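Local atomic coordinates of cysteine hydrolase (Pseudomonas syringae pv. phaseolicola 1448A, PDB entry 3IRV), a protein that probably acts as a hydrolase of the isochorismatase (cysteine hydrolase) family, though its substrate is not established. Residues 28-33 with 145-150; 141-146 with 166-171. All blocks are in the same frame, centred on the assembly; numbering follows the deposited sequence. Where two conformers were deposited one is given.

Contact 1. Residues 28-33 with 145-150; sequences VDMQKV and CGTVTN
Val-28 is held by two backbone hydrogen bonds to the chain at Gly-146. Its N donates to Cys-145 O over 2.7 Å, and its O accepts from Thr-147 N at 3.0 Å. Both donors are tilted about 20° out of the plane of the carbonyl they meet. These bonds make a parallel bridge between Val-28 and Gly-146. Val-28 O is also approached by Gly-146 CA at 3.3 Å in a CA-H...O contact. Gly-146 has no side chain on the side facing Val-28.

One water joins the segments further along. It donates to Asp-29 OD2 at 2.8 Å and to Thr-147 O at 3.1 Å. The first torsion of Asp-29 (chi1 -68°) sets the carboxylate beside its own backbone N. OD2 there also forms a salt bridge with Lys-119.

Side-chain packing adds to these bonds. The two methyls of Val-28 lie against two carbonyl oxygens of the other segment: CG2 on Cys-145 O, CG1 on Thr-147 O at 3.5 Å. Met-30 folds back through two bends, and its SD rests 3.9 Å from Gly-146 CA. Thr-147 CG2 packs against Asp-29 O at 3.6 Å. Thr-147 OG1 turns to another partner, Ala-175 O.

The peptide bond between Thr-147 and Val-148 is cis, and Val-148 is the N-cap of helix 149-162. Cys-152 on that helix touches the side chain of Asp-29. An aspartate at a strand end, a lysine paired with it and a cysteine at the start of a helix, with a cis peptide before that helix, are consistent with the Asp-Lys-Cys active site of isochorismatase-like cysteine hydrolases.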
loop_
_atom_site.group_PDB
_atom_site.type_symbol
_atom_site.label_atom_id
_atom_site.label_comp_id
_atom_site.label_asym_id
_atom_site.label_seq_id
_atom_site.Cartn_x
_atom_site.Cartn_y
_atom_site.Cartn_z
ATOM N N VAL A 28 2.345 -12.174 9.364
ATOM C CA VAL A 28 1.292 -11.984 8.369
ATOM C C VAL A 28 1.018 -13.246 7.552
ATOM O O VAL A 28 1.887 -13.684 6.769
ATOM C CB VAL A 28 1.654 -10.828 7.417
ATOM C CG1 VAL A 28 0.498 -10.571 6.425
ATOM C CG2 VAL A 28 2.044 -9.558 8.230
ATOM N N ASP A 29 -0.179 -13.815 7.735
ATOM C CA ASP A 29 -0.756 -14.810 6.829
ATOM C C ASP A 29 0.152 -16.030 6.581
ATOM O O ASP A 29 0.240 -16.534 5.452
ATOM C CB ASP A 29 -1.149 -14.139 5.504
ATOM C CG ASP A 29 -2.317 -13.171 5.676
ATOM O OD1 ASP A 29 -2.852 -13.090 6.809
ATOM O OD2 ASP A 29 -2.656 -12.483 4.693
ATOM N N MET A 30 0.794 -16.516 7.641
ATOM C CA MET A 30 1.560 -17.771 7.518
ATOM C C MET A 30 0.635 -18.996 7.624
ATOM O O MET A 30 0.782 -19.864 8.497
ATOM C CB MET A 30 2.791 -17.777 8.438
ATOM C CG MET A 30 3.866 -16.749 7.993
ATOM S SD MET A 30 4.582 -17.015 6.332
ATOM C CE MET A 30 5.727 -18.404 6.774
ATOM N N GLN A 31 -0.277 -19.052 6.657
ATOM C CA GLN A 31 -1.356 -20.036 6.609
ATOM C C GLN A 31 -1.010 -21.114 5.599
ATOM O O GLN A 31 -0.240 -20.880 4.633
ATOM C CB GLN A 31 -2.658 -19.344 6.186
ATOM C CG GLN A 31 -3.176 -18.322 7.205
ATOM C CD GLN A 31 -4.201 -17.411 6.611
ATOM O OE1 GLN A 31 -3.853 -16.332 6.114
ATOM N NE2 GLN A 31 -5.474 -17.841 6.605
ATOM N N LYS A 32 -1.609 -22.305 5.778
ATOM C CA LYS A 32 -1.285 -23.420 4.858
ATOM C C LYS A 32 -1.566 -23.100 3.380
ATOM O O LYS A 32 -0.840 -23.548 2.487
ATOM C CB LYS A 32 -2.051 -24.677 5.283
ATOM C CG LYS A 32 -1.638 -25.144 6.656
ATOM C CD LYS A 32 -2.527 -26.266 7.175
ATOM C CE LYS A 32 -1.827 -27.000 8.290
ATOM N NZ LYS A 32 -2.760 -27.772 9.164
ATOM N N VAL A 33 -2.614 -22.310 3.119
ATOM C CA VAL A 33 -2.991 -21.936 1.765
ATOM C C VAL A 33 -1.861 -21.175 1.001
ATOM O O VAL A 33 -1.761 -21.281 -0.237
ATOM C CB VAL A 33 -4.334 -21.150 1.792
ATOM C CG1 VAL A 33 -4.157 -19.828 2.525
ATOM C CG2 VAL A 33 -4.925 -20.974 0.393
ATOM N N CYS A 145 6.616 -9.544 9.590
ATOM C CA CYS A 145 7.132 -10.660 8.806
ATOM C C CYS A 145 5.965 -11.451 8.231
ATOM O O CYS A 145 4.808 -11.211 8.621
ATOM C CB CYS A 145 8.006 -11.549 9.688
ATOM S SG CYS A 145 7.084 -12.326 11.092
ATOM N N GLY A 146 6.247 -12.367 7.298
ATOM C CA GLY A 146 5.191 -13.199 6.709
ATOM C C GLY A 146 5.096 -13.079 5.206
ATOM O O GLY A 146 6.108 -12.922 4.560
ATOM N N THR A 147 3.872 -13.155 4.650
ATOM C CA THR A 147 3.696 -13.173 3.191
ATOM C C THR A 147 2.311 -12.530 2.882
ATOM O O THR A 147 1.431 -12.586 3.744
ATOM C CB THR A 147 3.799 -14.660 2.652
ATOM O OG1 THR A 147 4.063 -14.682 1.237
ATOM C CG2 THR A 147 2.498 -15.450 2.926
ATOM N N VAL A 148 2.077 -11.906 1.708
ATOM C CA VAL A 148 3.043 -11.683 0.630
ATOM C C VAL A 148 3.685 -10.298 0.787
ATOM O O VAL A 148 2.991 -9.311 1.084
ATOM C CB VAL A 148 2.346 -11.847 -0.760
ATOM C CG1 VAL A 148 3.317 -11.648 -1.907
ATOM C CG2 VAL A 148 1.667 -13.226 -0.854
ATOM N N THR A 149 5.001 -10.224 0.581
ATOM C CA THR A 149 5.764 -9.006 0.885
ATOM C C THR A 149 5.080 -7.734 0.442
ATOM O O THR A 149 4.899 -6.814 1.245
ATOM C CB THR A 149 7.180 -9.060 0.273
ATOM O OG1 THR A 149 7.829 -10.260 0.729
ATOM C CG2 THR A 149 7.995 -7.831 0.687
ATOM N N ASN A 150 4.709 -7.683 -0.835
ATOM C CA ASN A 150 4.226 -6.425 -1.427
ATOM C C ASN A 150 2.716 -6.259 -1.293
ATOM O O ASN A 150 2.166 -5.210 -1.675
ATOM C CB ASN A 150 4.592 -6.352 -2.906
ATOM C CG ASN A 150 3.974 -7.472 -3.703
ATOM O OD1 ASN A 150 4.071 -8.655 -3.321
ATOM N ND2 ASN A 150 3.351 -7.126 -4.819
HETATM O O HOH W 1 -1.333 -13.013 2.323
#

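Contact 2. Residues 141-146 with 166-171; sequences TIIVCG and KVIALS
Val-144 O is gripped by two N-H donors. Leu-170 N reaches it at 3.3 Å, and the side-chain amide of Asn-174 is the second donor. Strands 141-145 and 166-170 are the two strands of a beta-alpha-beta crossover, with helix 149-162 between them. They run parallel, the axes of these segments 23° apart. Three shorter bonds continue the ladder. Val-144 N donates to Ile-168 O at 2.8 Å, Ile-168 N to Ile-142 O at 2.9 Å, and Ile-142 N to Lys-166 O. Each meets its carbonyl nearly head-on.

Side chains alternate between the faces. Ile-142 and Val-167 stand side by side on one, with CG1 of Ile-142 3.9 Å from CG2 of Val-167. Val-144, two residues on and on the same face, crosses to Val-167, CG2 to CG1. Thr-141, Ile-143, Lys-166 and Ile-168 take the other face. Helix 210-220 packs there, with Val-213 touching both Ile-143 and Leu-170. On the far side of strand 141-147, strand 23-28 bonds to Thr-141, Ile-143 and Cys-145. The chi1 of -64° in Ile-143 sends CG1 to the CD1 of Ile-168 and leaves CG2 on Leu-170, 3.7 Å from its CD1.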
loop_
_atom_site.group_PDB
_atom_site.type_symbol
_atom_site.label_atom_id
_atom_site.label_comp_id
_atom_site.label_asym_id
_atom_site.label_seq_id
_atom_site.Cartn_x
_atom_site.Cartn_y
_atom_site.Cartn_z
ATOM N N THR A 141 5.364 0.307 18.208
ATOM C CA THR A 141 6.385 -0.207 17.314
ATOM C C THR A 141 6.011 -1.624 16.917
ATOM O O THR A 141 5.708 -2.463 17.785
ATOM C CB THR A 141 7.761 -0.188 18.000
ATOM O OG1 THR A 141 8.033 1.147 18.453
ATOM C CG2 THR A 141 8.856 -0.665 17.021
ATOM N N ILE A 142 5.987 -1.885 15.610
ATOM C CA ILE A 142 5.624 -3.221 15.109
ATOM C C ILE A 142 6.689 -3.788 14.175
ATOM O O ILE A 142 7.224 -3.070 13.327
ATOM C CB ILE A 142 4.223 -3.243 14.428
ATOM C CG1 ILE A 142 4.143 -2.269 13.234
ATOM C CG2 ILE A 142 3.096 -2.931 15.447
ATOM C CD1 ILE A 142 2.786 -2.321 12.470
ATOM N N ILE A 143 6.959 -5.089 14.331
ATOM C CA ILE A 143 7.940 -5.798 13.498
ATOM C C ILE A 143 7.128 -6.709 12.586
ATOM O O ILE A 143 6.383 -7.557 13.097
ATOM C CB ILE A 143 8.851 -6.675 14.396
ATOM C CG1 ILE A 143 9.668 -5.762 15.327
ATOM C CG2 ILE A 143 9.780 -7.555 13.555
ATOM C CD1 ILE A 143 10.335 -6.512 16.491
ATOM N N VAL A 144 7.274 -6.562 11.262
ATOM C CA VAL A 144 6.393 -7.251 10.319
ATOM C C VAL A 144 7.174 -8.332 9.581
ATOM O O VAL A 144 8.275 -8.064 9.057
ATOM C CB VAL A 144 5.769 -6.257 9.310
ATOM C CG1 VAL A 144 4.983 -6.996 8.213
ATOM C CG2 VAL A 144 4.862 -5.250 10.057
ATOM N N CYS A 145 6.616 -9.544 9.590
ATOM C CA CYS A 145 7.132 -10.660 8.806
ATOM C C CYS A 145 5.965 -11.451 8.231
ATOM O O CYS A 145 4.808 -11.211 8.621
ATOM C CB CYS A 145 8.006 -11.549 9.688
ATOM S SG CYS A 145 7.084 -12.326 11.092
ATOM N N GLY A 146 6.247 -12.367 7.298
ATOM C CA GLY A 146 5.191 -13.199 6.709
ATOM C C GLY A 146 5.096 -13.079 5.206
ATOM O O GLY A 146 6.108 -12.922 4.560
ATOM N N LYS A 166 5.677 3.035 14.413
ATOM C CA LYS A 166 7.049 2.865 13.994
ATOM C C LYS A 166 7.178 1.433 13.470
ATOM O O LYS A 166 7.088 0.454 14.245
ATOM C CB LYS A 166 7.962 3.132 15.200
ATOM C CG LYS A 166 7.707 4.517 15.824
ATOM C CD LYS A 166 8.479 4.742 17.127
ATOM C CE LYS A 166 8.278 6.173 17.603
ATOM N NZ LYS A 166 8.549 6.344 19.059
ATOM N N VAL A 167 7.358 1.295 12.159
ATOM C CA VAL A 167 7.295 -0.034 11.535
ATOM C C VAL A 167 8.694 -0.523 11.138
ATOM O O VAL A 167 9.470 0.223 10.530
ATOM C CB VAL A 167 6.389 -0.022 10.289
ATOM C CG1 VAL A 167 6.238 -1.454 9.716
ATOM C CG2 VAL A 167 5.010 0.522 10.638
ATOM N N ILE A 168 8.989 -1.774 11.487
ATOM C CA ILE A 168 10.234 -2.445 11.094
ATOM C C ILE A 168 9.849 -3.632 10.227
ATOM O O ILE A 168 9.097 -4.510 10.682
ATOM C CB ILE A 168 10.989 -3.002 12.301
ATOM C CG1 ILE A 168 11.329 -1.878 13.281
ATOM C CG2 ILE A 168 12.253 -3.703 11.816
ATOM C CD1 ILE A 168 11.906 -2.375 14.598
ATOM N N ALA A 169 10.316 -3.635 8.976
ATOM C CA ALA A 169 10.110 -4.788 8.084
ATOM C C ALA A 169 11.383 -5.623 8.056
ATOM O O ALA A 169 12.494 -5.090 7.915
ATOM C CB ALA A 169 9.769 -4.331 6.648
ATOM N N LEU A 170 11.223 -6.930 8.169
ATOM C CA LEU A 170 12.396 -7.831 8.178
ATOM C C LEU A 170 12.713 -8.295 6.744
ATOM O O LEU A 170 11.914 -9.003 6.095
ATOM C CB LEU A 170 12.111 -9.018 9.098
ATOM C CG LEU A 170 11.865 -8.614 10.559
ATOM C CD1 LEU A 170 11.636 -9.871 11.385
ATOM C CD2 LEU A 170 13.028 -7.798 11.101
ATOM N N SER A 171 13.881 -7.882 6.235
ATOM C CA SER A 171 14.288 -8.215 4.876
ATOM C C SER A 171 14.359 -9.711 4.575
ATOM O O SER A 171 14.060 -10.126 3.445
ATOM C CB SER A 171 15.625 -7.550 4.543
ATOM O OG SER A 171 16.604 -8.004 5.440
#

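Overall arrangement
The two contacts lie on either edge of strand 141-147, which is part of a parallel sheet. Their centres are about 13 Å apart, and they share Cys-145 and Gly-146. Contact 2 pairs the strand with 166-170. Contact 1 joins its end to the end of strand 23-28. They also touch directly, where Val-28 CG2 packs on Val-144 CG1 at 3.9 Å. Along the chain 28-33 comes first, then 141-146 running into 145-150. Helix 149-162 follows, and strand 166-170 comes last. The sheet pairing of contact 2 thus leads straight into the turn of contact 1, which lies beside the probable active site at the strand ends.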